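Local coordinates for protein GH61E (Thielavia terrestris, PDB 3EJA), which oxidatively cleaves glycosidic bonds in cellulose and related polysaccharides as a copper-dependent lytic polysaccharide monooxygenase of family AA9, here with magnesium in the metal site, at residues Tyr60-Asp65 with Ser117-Pro122. Sequence-based numbering, arbitrary orientation. Where two conformers were deposited one is given.
Sequences YWANPD and SSFAVP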
# COMPACT_ATOMS: atom_id res chain seq x y z
N TYR A 60 7.00 -7.78 1.62
CA TYR A 60 5.55 -7.89 1.73
C TYR A 60 5.07 -8.94 0.74
O TYR A 60 5.45 -8.91 -0.44
CB TYR A 60 4.87 -6.53 1.47
CG TYR A 60 3.73 -6.18 2.44
CD1 TYR A 60 2.65 -7.03 2.63
CD2 TYR A 60 3.76 -4.97 3.15
CE1 TYR A 60 1.61 -6.70 3.52
CE2 TYR A 60 2.72 -4.63 4.04
CZ TYR A 60 1.65 -5.49 4.21
OH TYR A 60 0.64 -5.15 5.07
N TRP A 61 4.28 -9.89 1.23
CA TRP A 61 3.84 -11.02 0.43
C TRP A 61 2.41 -10.84 -0.04
O TRP A 61 1.55 -10.43 0.74
CB TRP A 61 3.95 -12.34 1.22
CG TRP A 61 5.35 -12.75 1.53
CD1 TRP A 61 6.07 -12.44 2.66
CD2 TRP A 61 6.22 -13.56 0.72
NE1 TRP A 61 7.32 -13.00 2.60
CE2 TRP A 61 7.44 -13.70 1.42
CE3 TRP A 61 6.07 -14.19 -0.53
CZ2 TRP A 61 8.52 -14.43 0.90
CZ3 TRP A 61 7.15 -14.92 -1.04
CH2 TRP A 61 8.36 -15.03 -0.32
N ALA A 62 2.16 -11.14 -1.31
CA ALA A 62 0.81 -11.23 -1.84
C ALA A 62 0.46 -12.70 -2.05
O ALA A 62 1.34 -13.53 -2.33
CB ALA A 62 0.69 -10.45 -3.15
N ASN A 63 -0.82 -13.03 -1.92
CA ASN A 63 -1.28 -14.42 -2.04
C ASN A 63 -2.55 -14.56 -2.87
O ASN A 63 -3.58 -13.98 -2.52
CB ASN A 63 -1.46 -15.05 -0.66
CG ASN A 63 -1.74 -16.53 -0.73
OD1 ASN A 63 -2.77 -16.96 -1.25
ND2 ASN A 63 -0.81 -17.33 -0.23
N PRO A 64 -2.49 -15.38 -3.95
CA PRO A 64 -1.37 -16.26 -4.35
C PRO A 64 -0.17 -15.52 -4.97
O PRO A 64 0.98 -15.93 -4.77
CB PRO A 64 -2.02 -17.19 -5.39
CG PRO A 64 -3.08 -16.36 -6.01
CD PRO A 64 -3.63 -15.49 -4.89
N ASP A 65 -0.47 -14.45 -5.69
CA ASP A 65 0.49 -13.58 -6.37
C ASP A 65 -0.33 -12.45 -7.00
O ASP A 65 -1.56 -12.53 -7.05
CB ASP A 65 1.26 -14.34 -7.47
CG ASP A 65 0.33 -15.03 -8.45
OD1 ASP A 65 -0.35 -14.34 -9.23
OD2 ASP A 65 0.28 -16.27 -8.42
N SER A 117 4.88 -12.83 -6.02
CA SER A 117 4.28 -12.93 -4.68
C SER A 117 5.08 -12.13 -3.65
O SER A 117 4.52 -11.66 -2.66
CB SER A 117 4.21 -14.39 -4.23
OG SER A 117 3.56 -15.20 -5.19
N SER A 118 6.38 -11.98 -3.91
CA SER A 118 7.31 -11.34 -2.99
C SER A 118 7.70 -9.93 -3.44
O SER A 118 8.18 -9.75 -4.56
CB SER A 118 8.57 -12.21 -2.87
OG SER A 118 9.53 -11.59 -2.05
N PHE A 119 7.50 -8.95 -2.56
CA PHE A 119 7.77 -7.54 -2.88
C PHE A 119 8.72 -6.88 -1.89
O PHE A 119 8.49 -6.89 -0.69
CB PHE A 119 6.45 -6.76 -3.01
CG PHE A 119 5.64 -7.18 -4.19
CD1 PHE A 119 4.81 -8.30 -4.11
CD2 PHE A 119 5.73 -6.50 -5.40
CE1 PHE A 119 4.07 -8.72 -5.22
CE2 PHE A 119 4.99 -6.90 -6.51
CZ PHE A 119 4.16 -8.01 -6.42
N ALA A 120 9.79 -6.30 -2.44
CA ALA A 120 10.82 -5.61 -1.66
C ALA A 120 10.42 -4.16 -1.34
O ALA A 120 10.28 -3.33 -2.25
CB ALA A 120 12.16 -5.66 -2.39
N VAL A 121 10.23 -3.87 -0.05
CA VAL A 121 9.84 -2.53 0.39
C VAL A 121 11.00 -1.85 1.10
O VAL A 121 11.38 -2.27 2.20
CB VAL A 121 8.62 -2.52 1.34
CG1 VAL A 121 8.12 -1.09 1.56
CG2 VAL A 121 7.50 -3.39 0.80
N PRO A 122 11.55 -0.79 0.48
CA PRO A 122 12.65 -0.06 1.10
C PRO A 122 12.15 0.81 2.25
O PRO A 122 11.29 1.68 2.06
CB PRO A 122 13.17 0.81 -0.06
CG PRO A 122 11.94 1.08 -0.91
CD PRO A 122 11.12 -0.19 -0.80
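Strands 57-63 and 118-122 run antiparallel, side by side, in one sheet of the AA9 beta-sandwich, and Tyr60 with Phe119 forms a hydrogen-bonded pair between them. Tyr60 N gives a nearly straight bond (163°) to Phe119 O at 2.9 Å; the return bond, Phe119 N to Tyr60 O, is more bent. The next pair, Trp61 with Ser118, is non-hydrogen-bonded, and beyond it Ala62 N reaches Ser117 O at 2.8 Å. That same carbonyl oxygen receives a CA-H...O contact from Trp61 CA at 3.2 Å. The chain turns at the cis peptide bond before Pro64, whose side chain lies about 7 Å from that of the metal ligand His1, and in one of its two conformers Ser117 OG donates to a lone pair of Pro64 O at 2.7 Å.

The indole of Trp61 swings across to the neighbouring strand because its CG lies anti to the carbonyl carbon (chi1 -67°). Ser118 CB sits over one face of the six-membered ring of Trp61, offset toward the rim, 3.6 Å from Trp61 CZ3. Trp61 NE1 bonds to Asn8 O, and Arg6 makes a cation-pi contact with the indole. An alanine in place of Trp61 is likely to leave Ser118 CB without the ring it packs against and Asn8 O without the indole N-H.

On the other face, Tyr60 and Phe119 enter the core between the sheets, where Tyr60 CB meets Val121 CG2 at 4.2 Å and Tyr60 OH bonds to Ser155 OG. Backbone bonds thus fix the register, while CH-pi contact on the Trp61 face and largely apolar packing on the Tyr60 face join the side chains.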